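Local coordinates for protein metallo-carboxypeptidase (Pseudomonas aeruginosa, PDB 4A39) that probably acts as a zinc-dependent carboxypeptidase of the M14 family, resembling the mammalian cytosolic carboxypeptidases in its architecture, at residues Ser78-Gly83 with Asp275-His280; Ala88-Asp91 with Trp95-Val98; Glu187-Gly192 with Gln374-Thr379; Glu305-Met308 with Glu312-Ile315; Lys352-Asn357 with Gly366-Arg371. All coordinates share one frame; numbering follows the deposited sequence.

Contact 1: Ser78-Gly83 with Asp275-His280; sequences SHAWSG and DEEIPH
The seam between the N-terminal beta domain and the zinc carboxypeptidase domain is crossed here, where the 3-10 turn S78-A80 meets the loop that leaves strand 268-275, and H79 and E277 supply the direct hydrogen bond between the two segments. ND1 of H79 donates to OE1 of E277 over 2.8 Å, with an N-H...O angle of 166°. The acceptor lies almost in the imidazole plane, at the ring edge, whereas the ring nitrogen comes to OE1 from the syn side and 34° out of the carboxylate plane; the ring and carboxylate planes are 44° apart. E277 reaches this position because CG stands anti to the backbone N and the chain then bends at chi2, turning the carboxylate back to the 3-10 turn. Beside this bond the surfaces close on A80, whose CB lies 3.7 Å from CB of E276. Two waters bridge the segments beside it: one lies within hydrogen-bonding distance of the acceptors H79 O and E277 OE2, though it has more acceptors in reach than protons, and the other donates to A80 O at 2.9 Å and to E276 O at 2.8 Å. The loop itself is shaped by D275, whose OD2 accepts from I278 N at 2.7 Å, nearly along the C-O axis. K352 adds a further tie by bonding the carbonyl oxygens of both S82 and E277. The side chains of E276 and the zinc ligand E183 are about 5 Å apart, so the seam runs close to the metal centre. A histidine-carboxylate bond beside an Asx motif thus marks an interdomain junction of this M14 carboxypeptidase.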
# COMPACT_ATOMS: atom_id res chain seq x y z
N SER A 78 2.61 5.45 17.21
CA SER A 78 2.04 4.86 18.41
C SER A 78 0.63 5.32 18.76
O SER A 78 -0.11 4.59 19.43
CB SER A 78 2.97 5.09 19.61
OG SER A 78 3.16 6.47 19.87
N HIS A 79 0.24 6.51 18.32
CA HIS A 79 -1.10 6.98 18.63
C HIS A 79 -2.13 6.24 17.78
O HIS A 79 -3.33 6.26 18.08
CB HIS A 79 -1.22 8.49 18.41
CG HIS A 79 -2.57 9.05 18.75
ND1 HIS A 79 -3.68 8.85 17.95
CD2 HIS A 79 -3.00 9.76 19.82
CE1 HIS A 79 -4.74 9.42 18.52
NE2 HIS A 79 -4.35 9.97 19.66
N ALA A 80 -1.67 5.56 16.73
CA ALA A 80 -2.57 4.84 15.85
C ALA A 80 -2.99 3.46 16.36
O ALA A 80 -3.80 2.79 15.73
CB ALA A 80 -1.94 4.69 14.47
N TRP A 81 -2.44 3.04 17.50
CA TRP A 81 -2.79 1.73 18.04
C TRP A 81 -4.19 1.70 18.64
O TRP A 81 -4.83 0.65 18.68
CB TRP A 81 -1.78 1.29 19.11
CG TRP A 81 -0.40 1.01 18.59
CD1 TRP A 81 0.76 1.64 18.96
CD2 TRP A 81 -0.02 0.01 17.62
NE1 TRP A 81 1.83 1.10 18.28
CE2 TRP A 81 1.39 0.10 17.46
CE3 TRP A 81 -0.73 -0.94 16.88
CZ2 TRP A 81 2.10 -0.73 16.59
CZ3 TRP A 81 -0.02 -1.78 16.01
CH2 TRP A 81 1.38 -1.66 15.87
N SER A 82 -4.66 2.85 19.10
CA SER A 82 -5.99 2.94 19.68
C SER A 82 -7.02 2.63 18.59
O SER A 82 -7.01 3.25 17.53
CB SER A 82 -6.23 4.33 20.26
OG SER A 82 -7.53 4.45 20.80
N GLY A 83 -7.90 1.67 18.87
CA GLY A 83 -8.93 1.31 17.91
C GLY A 83 -8.48 0.30 16.87
O GLY A 83 -9.27 -0.12 16.02
N ASP A 275 -2.63 4.24 5.64
CA ASP A 275 -2.49 5.08 6.82
C ASP A 275 -2.88 4.30 8.07
O ASP A 275 -3.96 3.72 8.14
CB ASP A 275 -3.36 6.33 6.72
CG ASP A 275 -3.11 7.31 7.85
OD1 ASP A 275 -2.09 8.03 7.81
OD2 ASP A 275 -3.92 7.34 8.80
N GLU A 276 -1.99 4.31 9.05
CA GLU A 276 -2.18 3.59 10.30
C GLU A 276 -3.28 4.14 11.20
O GLU A 276 -4.06 3.39 11.79
CB GLU A 276 -0.85 3.58 11.09
CG GLU A 276 0.31 2.88 10.38
CD GLU A 276 1.14 3.80 9.49
OE1 GLU A 276 0.65 4.88 9.09
OE2 GLU A 276 2.29 3.43 9.17
N GLU A 277 -3.35 5.47 11.27
CA GLU A 277 -4.30 6.16 12.15
C GLU A 277 -5.75 6.33 11.72
O GLU A 277 -6.67 5.99 12.47
CB GLU A 277 -3.72 7.54 12.46
CG GLU A 277 -4.61 8.48 13.26
CD GLU A 277 -4.68 8.11 14.72
OE1 GLU A 277 -3.62 7.85 15.32
OE2 GLU A 277 -5.80 8.09 15.28
N ILE A 278 -5.96 6.86 10.53
CA ILE A 278 -7.31 7.15 10.04
C ILE A 278 -8.09 5.94 9.51
O ILE A 278 -7.67 5.30 8.56
CB ILE A 278 -7.23 8.23 8.96
CG1 ILE A 278 -6.59 9.49 9.55
CG2 ILE A 278 -8.62 8.54 8.40
CD1 ILE A 278 -6.25 10.56 8.53
N PRO A 279 -9.25 5.65 10.13
CA PRO A 279 -10.08 4.51 9.72
C PRO A 279 -11.05 4.88 8.59
O PRO A 279 -12.26 4.71 8.71
CB PRO A 279 -10.81 4.15 11.00
CG PRO A 279 -11.09 5.51 11.58
CD PRO A 279 -9.78 6.26 11.37
N HIS A 280 -10.49 5.38 7.49
CA HIS A 280 -11.27 5.78 6.31
C HIS A 280 -10.37 5.80 5.09
O HIS A 280 -9.19 6.14 5.19
CB HIS A 280 -11.82 7.21 6.48
CG HIS A 280 -12.71 7.38 7.67
ND1 HIS A 280 -14.04 7.00 7.68
CD2 HIS A 280 -12.46 7.87 8.91
CE1 HIS A 280 -14.56 7.25 8.86
NE2 HIS A 280 -13.63 7.77 9.63
O HOH W 1 -5.80 6.00 16.91
O HOH W 2 -3.15 1.27 13.32

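Contact 2: Ala88-Asp91 with Trp95-Val98; sequences ASYD and WFRV
F96 packs over A88 in the beta hairpin formed by strands 87-89 and 96-103, and its ring can be followed outward from CB. Its first torsion, 53°, sets CG between the backbone N and the carbonyl carbon, which brings the ring back over the partner strand. CG and CD1 lie near A88 O, which sits 3.3 Å from CD1 over one ring face, offset toward the rim. CE1 continues to CA of S89, while CE2 is 3.8 Å from CB of A88. At the tip, CZ meets CE2 of Y90; these two rings are oblique, their planes 41° apart. V98 CG1 touches the same A88 methyl.

A88 and F96 form an antiparallel hydrogen-bonded pair: A88 N donates to F96 O at 2.7 Å, and F96 N returns a bond to A88 O at 2.8 Å. W95 belongs to a second cluster. S89 CB stands 3.5 Å from the centroid of its six-membered ring and 16° off the normal, a CH-pi contact over the face. The S89 hydroxyl engages G92 N and R94 O in the connecting turn, and the Y90 hydroxyl bonds E114 N.

The chemistry implies a division of labour: two backbone bonds fix the strand pairing, CH-pi and apolar contacts cover it, and the polar ends of S89 and Y90 are satisfied by neighbouring parts of the beta domain.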
# COMPACT_ATOMS: atom_id res chain seq x y z
N ALA A 88 -5.21 -12.03 12.01
CA ALA A 88 -4.66 -13.37 12.18
C ALA A 88 -5.17 -14.31 11.10
O ALA A 88 -6.14 -14.00 10.40
CB ALA A 88 -5.04 -13.91 13.56
N SER A 89 -4.51 -15.46 10.96
CA SER A 89 -4.91 -16.45 9.98
C SER A 89 -4.33 -17.82 10.31
O SER A 89 -3.17 -17.93 10.70
CB SER A 89 -4.44 -16.04 8.58
OG SER A 89 -4.75 -17.06 7.64
N TYR A 90 -5.14 -18.86 10.14
CA TYR A 90 -4.68 -20.22 10.41
C TYR A 90 -3.98 -20.78 9.18
O TYR A 90 -3.03 -21.56 9.31
CB TYR A 90 -5.85 -21.14 10.75
CG TYR A 90 -6.56 -20.84 12.05
CD1 TYR A 90 -5.89 -20.92 13.27
CD2 TYR A 90 -7.91 -20.47 12.05
CE1 TYR A 90 -6.56 -20.64 14.47
CE2 TYR A 90 -8.57 -20.19 13.24
CZ TYR A 90 -7.90 -20.28 14.44
OH TYR A 90 -8.56 -20.01 15.62
N ASP A 91 -4.44 -20.38 8.00
CA ASP A 91 -3.89 -20.91 6.75
C ASP A 91 -3.11 -19.96 5.85
O ASP A 91 -2.43 -20.40 4.93
CB ASP A 91 -5.01 -21.55 5.92
CG ASP A 91 -6.17 -20.60 5.66
OD1 ASP A 91 -6.00 -19.37 5.84
OD2 ASP A 91 -7.26 -21.07 5.27
N TRP A 95 -7.99 -14.32 6.46
CA TRP A 95 -7.52 -13.47 7.55
C TRP A 95 -8.69 -12.87 8.33
O TRP A 95 -9.68 -12.41 7.75
CB TRP A 95 -6.60 -12.37 7.01
CG TRP A 95 -5.30 -12.91 6.50
CD1 TRP A 95 -5.07 -13.52 5.29
CD2 TRP A 95 -4.05 -12.95 7.21
NE1 TRP A 95 -3.76 -13.94 5.21
CE2 TRP A 95 -3.12 -13.61 6.37
CE3 TRP A 95 -3.64 -12.50 8.47
CZ2 TRP A 95 -1.79 -13.82 6.76
CZ3 TRP A 95 -2.31 -12.72 8.86
CH2 TRP A 95 -1.41 -13.37 8.00
N PHE A 96 -8.56 -12.87 9.66
CA PHE A 96 -9.61 -12.35 10.53
C PHE A 96 -9.05 -11.47 11.65
O PHE A 96 -7.92 -11.66 12.10
CB PHE A 96 -10.40 -13.50 11.15
CG PHE A 96 -9.54 -14.53 11.84
CD1 PHE A 96 -8.99 -15.60 11.13
CD2 PHE A 96 -9.29 -14.44 13.21
CE1 PHE A 96 -8.22 -16.57 11.78
CE2 PHE A 96 -8.52 -15.40 13.86
CZ PHE A 96 -7.98 -16.46 13.15
N ARG A 97 -9.86 -10.51 12.10
CA ARG A 97 -9.45 -9.61 13.17
C ARG A 97 -9.69 -10.26 14.53
O ARG A 97 -10.61 -11.07 14.69
CB ARG A 97 -10.25 -8.30 13.08
CG ARG A 97 -10.04 -7.51 11.79
CD ARG A 97 -8.73 -6.73 11.79
NE ARG A 97 -8.49 -6.10 10.49
CZ ARG A 97 -7.74 -5.01 10.31
NH1 ARG A 97 -7.14 -4.43 11.35
NH2 ARG A 97 -7.58 -4.51 9.09
N VAL A 98 -8.84 -9.92 15.50
CA VAL A 98 -8.96 -10.46 16.85
C VAL A 98 -9.05 -9.33 17.87
O VAL A 98 -8.52 -8.24 17.65
CB VAL A 98 -7.75 -11.36 17.21
CG1 VAL A 98 -7.76 -12.61 16.33
CG2 VAL A 98 -6.45 -10.59 17.03

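Contact 3: Glu187-Gly192 with Gln374-Thr379; sequences EWFMEG and QDVLST
The F189 ring presents its edge to V376, whose CG2 lies near the ring plane, in a contact between helices 185-196 and 366-383 of the zinc carboxypeptidase domain. CZ is the closest ring atom, 3.7 Å from V376 CG2, with CE2 almost as near at 3.8 Å. The two side chains cross at about a right angle. F189 projects from its helix with CG anti to the backbone N (chi1 173°), which carries the far end of the ring across to the valine. L372 also touches F189, and L307 of helix 294-308 packs on V376, so the contact is part of a larger apolar layer joining three helices.

The backbones come together at G192 and Q374, whose CA atoms are 5.8 Å apart. G192 brings no side chain into this approach, leaving its carbonyl oxygen against the aliphatic part of the glutamine. No hydrogen bond joins the two segments; the evidence points to an interface of van der Waals contacts. Within 374-379, D375 O accepts from both T379 N and T379 OG1, which arrive from opposite faces of the carbonyl plane. The closest approach between the segments is G192 O to Q374 CG, at 3.2 Å.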
# COMPACT_ATOMS: atom_id res chain seq x y z
N GLU A 187 -0.03 -3.07 -2.57
CA GLU A 187 0.09 -4.00 -3.69
C GLU A 187 -1.20 -4.80 -3.88
O GLU A 187 -1.49 -5.25 -4.99
CB GLU A 187 1.32 -4.92 -3.54
CG GLU A 187 1.46 -5.89 -4.72
CD GLU A 187 2.89 -6.28 -5.05
OE1 GLU A 187 3.75 -6.31 -4.14
OE2 GLU A 187 3.16 -6.57 -6.24
N TRP A 188 -1.99 -4.98 -2.81
CA TRP A 188 -3.26 -5.69 -2.96
C TRP A 188 -4.11 -4.87 -3.93
O TRP A 188 -4.79 -5.41 -4.81
CB TRP A 188 -3.98 -5.84 -1.62
CG TRP A 188 -3.49 -6.99 -0.80
CD1 TRP A 188 -2.73 -6.93 0.34
CD2 TRP A 188 -3.72 -8.38 -1.05
NE1 TRP A 188 -2.47 -8.20 0.80
CE2 TRP A 188 -3.06 -9.11 -0.03
CE3 TRP A 188 -4.41 -9.09 -2.05
CZ2 TRP A 188 -3.08 -10.51 0.03
CZ3 TRP A 188 -4.43 -10.48 -1.99
CH2 TRP A 188 -3.77 -11.18 -0.96
N PHE A 189 -4.07 -3.55 -3.76
CA PHE A 189 -4.80 -2.62 -4.63
C PHE A 189 -4.37 -2.86 -6.08
O PHE A 189 -5.20 -2.91 -6.99
CB PHE A 189 -4.48 -1.17 -4.19
CG PHE A 189 -5.03 -0.09 -5.10
CD1 PHE A 189 -4.39 0.21 -6.31
CD2 PHE A 189 -6.13 0.66 -4.73
CE1 PHE A 189 -4.84 1.25 -7.12
CE2 PHE A 189 -6.59 1.71 -5.53
CZ PHE A 189 -5.95 2.01 -6.73
N MET A 190 -3.07 -3.02 -6.29
CA MET A 190 -2.54 -3.25 -7.63
C MET A 190 -3.01 -4.59 -8.21
O MET A 190 -3.27 -4.69 -9.41
CB MET A 190 -1.01 -3.21 -7.61
CG MET A 190 -0.43 -1.88 -7.12
SD MET A 190 -0.90 -0.45 -8.13
CE MET A 190 0.19 -0.67 -9.54
N GLU A 191 -3.12 -5.61 -7.36
CA GLU A 191 -3.59 -6.91 -7.83
C GLU A 191 -5.02 -6.81 -8.37
O GLU A 191 -5.36 -7.42 -9.38
CB GLU A 191 -3.53 -7.96 -6.71
CG GLU A 191 -4.08 -9.33 -7.12
CD GLU A 191 -3.91 -10.39 -6.05
OE1 GLU A 191 -2.77 -10.62 -5.62
OE2 GLU A 191 -4.93 -11.00 -5.66
N GLY A 192 -5.86 -6.04 -7.68
CA GLY A 192 -7.23 -5.87 -8.12
C GLY A 192 -7.29 -5.15 -9.45
O GLY A 192 -8.07 -5.51 -10.35
N GLN A 374 -10.16 -1.65 -8.62
CA GLN A 374 -11.06 -1.79 -9.75
C GLN A 374 -11.99 -0.58 -9.87
O GLN A 374 -12.32 -0.16 -10.98
CB GLN A 374 -11.86 -3.09 -9.62
CG GLN A 374 -10.96 -4.32 -9.64
CD GLN A 374 -11.73 -5.61 -9.52
OE1 GLN A 374 -12.43 -5.84 -8.53
NE2 GLN A 374 -11.60 -6.47 -10.52
N ASP A 375 -12.41 -0.02 -8.74
CA ASP A 375 -13.30 1.14 -8.78
C ASP A 375 -12.55 2.38 -9.24
O ASP A 375 -13.13 3.29 -9.83
CB ASP A 375 -13.96 1.38 -7.42
CG ASP A 375 -14.96 0.28 -7.06
OD1 ASP A 375 -15.60 -0.27 -7.98
OD2 ASP A 375 -15.12 -0.01 -5.86
N VAL A 376 -11.25 2.42 -8.96
CA VAL A 376 -10.44 3.55 -9.40
C VAL A 376 -10.37 3.52 -10.93
O VAL A 376 -10.41 4.56 -11.58
CB VAL A 376 -9.02 3.49 -8.80
CG1 VAL A 376 -8.08 4.41 -9.57
CG2 VAL A 376 -9.06 3.91 -7.33
N LEU A 377 -10.28 2.32 -11.49
CA LEU A 377 -10.22 2.19 -12.94
C LEU A 377 -11.51 2.73 -13.55
O LEU A 377 -11.49 3.39 -14.58
CB LEU A 377 -10.02 0.73 -13.36
CG LEU A 377 -8.58 0.21 -13.22
CD1 LEU A 377 -8.52 -1.27 -13.59
CD2 LEU A 377 -7.66 1.01 -14.13
N SER A 378 -12.64 2.46 -12.89
CA SER A 378 -13.93 2.95 -13.37
C SER A 378 -13.93 4.48 -13.36
O SER A 378 -14.44 5.12 -14.27
CB SER A 378 -15.07 2.44 -12.50
OG SER A 378 -15.31 1.06 -12.72
N THR A 379 -13.35 5.05 -12.31
CA THR A 379 -13.28 6.50 -12.16
C THR A 379 -12.42 7.12 -13.27
O THR A 379 -12.79 8.14 -13.85
CB THR A 379 -12.72 6.89 -10.78
OG1 THR A 379 -13.60 6.41 -9.76
CG2 THR A 379 -12.58 8.41 -10.65

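Contact 4: Glu305-Met308 with Glu312-Ile315; sequences EELM and EFQI
F313 O is met by two carbons of M308, CG at 3.3 Å and CB at 3.7 Å, an approach of methylene groups to a carbonyl oxygen rather than a hydrogen bond. It lies where the 312-315 segment packs back on the C-terminal end of helix 294-308.

Next to it, L307 meets F313. CD2 of L307 stands over one face of the phenyl ring, 3.7 Å from its centroid and 19° off the normal, which meets the geometry of a CH-pi contact. It is offset toward the rim, with CD1 of F313 the nearest ring atom at 3.5 Å. The two side chains cross at about a right angle.

M308 extends along the returning chain. Because CG is anti to the backbone N (chi1 -178°) and the next torsion is also extended, the side chain runs past F313 O before bending at chi3. That bend places CE against Q314, 3.4 Å from its CB, while SD meets I315 CD1 at 4.0 Å. The amide of Q314 turns to other partners, H317 N and V281 O. I315 N, by contrast, is buried by the contact without a polar partner in the model. E312 anchors the start of the segment: OE1 takes R368 NH2 in a salt bridge and N357 ND2 in a hydrogen bond, while OE2 pairs with R371.

No hydrogen bond crosses between the segments. The arrangement is a tight helix-to-loop reversal, in which the chain leaving helix 294-308 folds its apolar side chains back onto the last turn, beside the edge strand 282-284 of the carboxypeptidase sheet.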
# COMPACT_ATOMS: atom_id res chain seq x y z
N GLU A 305 -15.25 12.97 -6.29
CA GLU A 305 -16.70 12.83 -6.41
C GLU A 305 -17.10 11.56 -7.15
O GLU A 305 -18.00 10.83 -6.71
CB GLU A 305 -17.28 14.06 -7.13
CG GLU A 305 -18.78 14.25 -6.92
CD GLU A 305 -19.27 15.60 -7.41
OE1 GLU A 305 -18.43 16.47 -7.71
OE2 GLU A 305 -20.51 15.78 -7.48
N GLU A 306 -16.45 11.30 -8.27
CA GLU A 306 -16.76 10.11 -9.06
C GLU A 306 -16.34 8.83 -8.35
O GLU A 306 -17.02 7.81 -8.45
CB GLU A 306 -16.09 10.19 -10.44
CG GLU A 306 -16.62 11.31 -11.33
CD GLU A 306 -18.04 11.07 -11.83
OE1 GLU A 306 -18.66 10.04 -11.49
OE2 GLU A 306 -18.54 11.93 -12.59
N LEU A 307 -15.23 8.87 -7.61
CA LEU A 307 -14.79 7.67 -6.90
C LEU A 307 -15.66 7.38 -5.69
O LEU A 307 -15.94 6.23 -5.37
CB LEU A 307 -13.33 7.81 -6.46
CG LEU A 307 -12.74 6.61 -5.71
CD1 LEU A 307 -12.95 5.32 -6.50
CD2 LEU A 307 -11.26 6.85 -5.47
N MET A 308 -16.10 8.44 -5.01
CA MET A 308 -16.95 8.26 -3.84
C MET A 308 -18.30 7.67 -4.26
O MET A 308 -18.94 6.95 -3.49
CB MET A 308 -17.15 9.60 -3.12
CG MET A 308 -17.98 9.53 -1.84
SD MET A 308 -17.86 11.04 -0.85
CE MET A 308 -17.81 10.36 0.78
N GLU A 312 -15.43 2.33 -2.03
CA GLU A 312 -15.34 2.61 -0.60
C GLU A 312 -14.30 3.70 -0.52
O GLU A 312 -13.10 3.44 -0.42
CB GLU A 312 -14.90 1.36 0.15
CG GLU A 312 -15.79 0.15 -0.10
CD GLU A 312 -15.65 -0.91 0.96
OE1 GLU A 312 -16.29 -0.78 2.02
OE2 GLU A 312 -14.89 -1.88 0.73
N PHE A 313 -14.78 4.94 -0.57
CA PHE A 313 -13.91 6.11 -0.57
C PHE A 313 -14.71 7.31 -0.05
O PHE A 313 -15.90 7.44 -0.34
CB PHE A 313 -13.47 6.38 -2.02
CG PHE A 313 -12.58 7.58 -2.18
CD1 PHE A 313 -11.21 7.47 -1.99
CD2 PHE A 313 -13.12 8.82 -2.51
CE1 PHE A 313 -10.37 8.58 -2.12
CE2 PHE A 313 -12.30 9.94 -2.64
CZ PHE A 313 -10.92 9.82 -2.44
N GLN A 314 -14.06 8.17 0.73
CA GLN A 314 -14.75 9.34 1.26
C GLN A 314 -13.86 10.58 1.24
O GLN A 314 -12.67 10.49 0.92
CB GLN A 314 -15.29 9.05 2.66
CG GLN A 314 -14.26 8.59 3.67
CD GLN A 314 -13.49 9.75 4.27
OE1 GLN A 314 -14.04 10.54 5.03
NE2 GLN A 314 -12.22 9.85 3.92
N ILE A 315 -14.44 11.73 1.57
CA ILE A 315 -13.69 12.99 1.52
C ILE A 315 -13.49 13.72 2.85
O ILE A 315 -12.47 14.39 3.05
CB ILE A 315 -14.39 13.97 0.56
CG1 ILE A 315 -14.55 13.32 -0.81
CG2 ILE A 315 -13.58 15.27 0.45
CD1 ILE A 315 -15.46 14.08 -1.75

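Contact 5: Lys352-Asn357 with Gly366-Arg371; sequences KDHDDN and GARSKR
D353 and R368 form a buried salt bridge between the loop after strand 343-350 and the first turns of helix 366-383, within the carboxypeptidase fold. R368 leaves the helix with CG anti to the carbonyl carbon, continues extended, then bends at chi3 (80°); this kink delivers the guanidinium to the loop. NH1 bonds OD1 of D353 at 2.8 Å with an N-H...O angle of 143°. OD1 is met on its syn side, somewhat out of the carboxylate plane, and lies at the guanidinium edge but tilted from that plane. The planes of the two groups are 88° apart, and OD1 alone of the carboxylate oxygens bonds the guanidinium.

The aspartate is itself held from several directions. H354 N donates to the same OD1 at 2.7 Å from above the carboxylate plane, and OD2 accepts from E359 N. With CG anti to its backbone N, D353 can face both its neighbour's amide and the arginine.

The loop next makes a type I beta turn from H354 to N357, closed by N357 N bonding H354 O. R368 NH2 reaches N357 O in a weak bond. The H354 ring has R368 NH2 at its edge, near its plane, while CB of H354 packs 3.7 Å from R368 NH2. At the turn's end, N357 CB approaches that same NH2 to 4.0 Å.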
# COMPACT_ATOMS: atom_id res chain seq x y z
N LYS A 352 -6.89 -0.07 9.81
CA LYS A 352 -8.03 -0.39 10.68
C LYS A 352 -9.17 -0.83 9.77
O LYS A 352 -9.02 -1.80 9.03
CB LYS A 352 -8.42 0.85 11.51
CG LYS A 352 -7.34 1.28 12.51
CD LYS A 352 -7.68 2.60 13.17
CE LYS A 352 -6.61 3.01 14.18
NZ LYS A 352 -6.94 4.32 14.82
N ASP A 353 -10.30 -0.14 9.82
CA ASP A 353 -11.44 -0.48 8.96
C ASP A 353 -11.81 0.81 8.24
O ASP A 353 -11.30 1.88 8.58
CB ASP A 353 -12.63 -0.96 9.81
CG ASP A 353 -13.68 -1.74 9.01
OD1 ASP A 353 -13.62 -1.79 7.76
OD2 ASP A 353 -14.60 -2.30 9.64
N HIS A 354 -12.67 0.71 7.23
CA HIS A 354 -13.17 1.88 6.53
C HIS A 354 -14.49 2.03 7.28
O HIS A 354 -15.49 1.41 6.91
CB HIS A 354 -13.41 1.57 5.05
CG HIS A 354 -13.97 2.72 4.26
ND1 HIS A 354 -15.18 2.66 3.61
CD2 HIS A 354 -13.46 3.95 4.01
CE1 HIS A 354 -15.40 3.81 2.99
NE2 HIS A 354 -14.37 4.61 3.22
N ASP A 355 -14.48 2.82 8.34
CA ASP A 355 -15.65 2.99 9.20
C ASP A 355 -16.96 3.39 8.54
O ASP A 355 -18.03 3.18 9.12
CB ASP A 355 -15.32 3.94 10.35
CG ASP A 355 -14.48 3.26 11.42
OD1 ASP A 355 -14.16 2.07 11.25
OD2 ASP A 355 -14.14 3.92 12.42
N ASP A 356 -16.91 3.95 7.34
CA ASP A 356 -18.14 4.33 6.66
C ASP A 356 -18.96 3.07 6.35
O ASP A 356 -20.19 3.10 6.37
CB ASP A 356 -17.83 5.09 5.38
CG ASP A 356 -16.91 6.27 5.62
OD1 ASP A 356 -15.73 6.05 5.92
OD2 ASP A 356 -17.39 7.42 5.52
N ASN A 357 -18.26 1.98 6.04
CA ASN A 357 -18.89 0.69 5.74
C ASN A 357 -18.22 -0.35 6.64
O ASN A 357 -17.34 -1.10 6.20
CB ASN A 357 -18.66 0.28 4.28
CG ASN A 357 -19.11 1.34 3.30
OD1 ASN A 357 -20.09 2.04 3.53
ND2 ASN A 357 -18.38 1.47 2.19
N GLY A 366 -7.32 -7.31 2.06
CA GLY A 366 -6.71 -7.40 0.74
C GLY A 366 -7.81 -7.37 -0.31
O GLY A 366 -7.67 -6.72 -1.34
N ALA A 367 -8.92 -8.06 -0.04
CA ALA A 367 -10.03 -8.11 -0.99
C ALA A 367 -10.66 -6.74 -1.24
O ALA A 367 -10.97 -6.39 -2.38
CB ALA A 367 -11.09 -9.09 -0.51
N ARG A 368 -10.84 -5.96 -0.18
CA ARG A 368 -11.43 -4.64 -0.33
C ARG A 368 -10.44 -3.70 -1.03
O ARG A 368 -10.84 -2.79 -1.75
CB ARG A 368 -11.87 -4.09 1.03
CG ARG A 368 -13.04 -4.87 1.62
CD ARG A 368 -13.33 -4.51 3.07
NE ARG A 368 -14.09 -3.27 3.21
CZ ARG A 368 -14.40 -2.73 4.38
NH1 ARG A 368 -14.01 -3.33 5.50
NH2 ARG A 368 -15.12 -1.61 4.44
N SER A 369 -9.15 -3.95 -0.83
CA SER A 369 -8.11 -3.15 -1.48
C SER A 369 -8.16 -3.42 -2.98
O SER A 369 -8.08 -2.50 -3.80
CB SER A 369 -6.73 -3.52 -0.92
OG SER A 369 -6.65 -3.24 0.47
N LYS A 370 -8.30 -4.69 -3.34
CA LYS A 370 -8.40 -5.10 -4.73
C LYS A 370 -9.61 -4.43 -5.39
O LYS A 370 -9.53 -3.96 -6.51
CB LYS A 370 -8.56 -6.63 -4.83
CG LYS A 370 -7.29 -7.40 -4.48
CD LYS A 370 -7.48 -8.91 -4.57
CE LYS A 370 -7.77 -9.36 -5.99
NZ LYS A 370 -7.77 -10.85 -6.07
N ARG A 371 -10.72 -4.39 -4.66
CA ARG A 371 -11.95 -3.78 -5.18
C ARG A 371 -11.77 -2.29 -5.42
O ARG A 371 -12.25 -1.75 -6.42
CB ARG A 371 -13.12 -4.02 -4.21
CG ARG A 371 -14.49 -3.95 -4.87
CD ARG A 371 -15.41 -2.93 -4.22
NE ARG A 371 -15.58 -3.13 -2.78
CZ ARG A 371 -16.14 -4.20 -2.22
NH1 ARG A 371 -16.59 -5.19 -2.97
NH2 ARG A 371 -16.25 -4.27 -0.90

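Overall arrangement
From the N terminus, 78-83 opens contact 1, and the hairpin of contact 2 closes at once within the beta domain, before 275-280 completes contact 1 and joins that domain to the carboxypeptidase domain. Contact 3 opens at 187-192, inside the span of contact 1, and closes at 374-379 beyond it, so the two cross. Contacts 4 and 5 both fall between the segments of contact 3: the first folds the loop after helix 294-308 back on it, the second ties the loop after strand 343-350 to helix 366-383, which contact 3 shares. Contact 5 touches all four others, linking the domain seam to the helical layer.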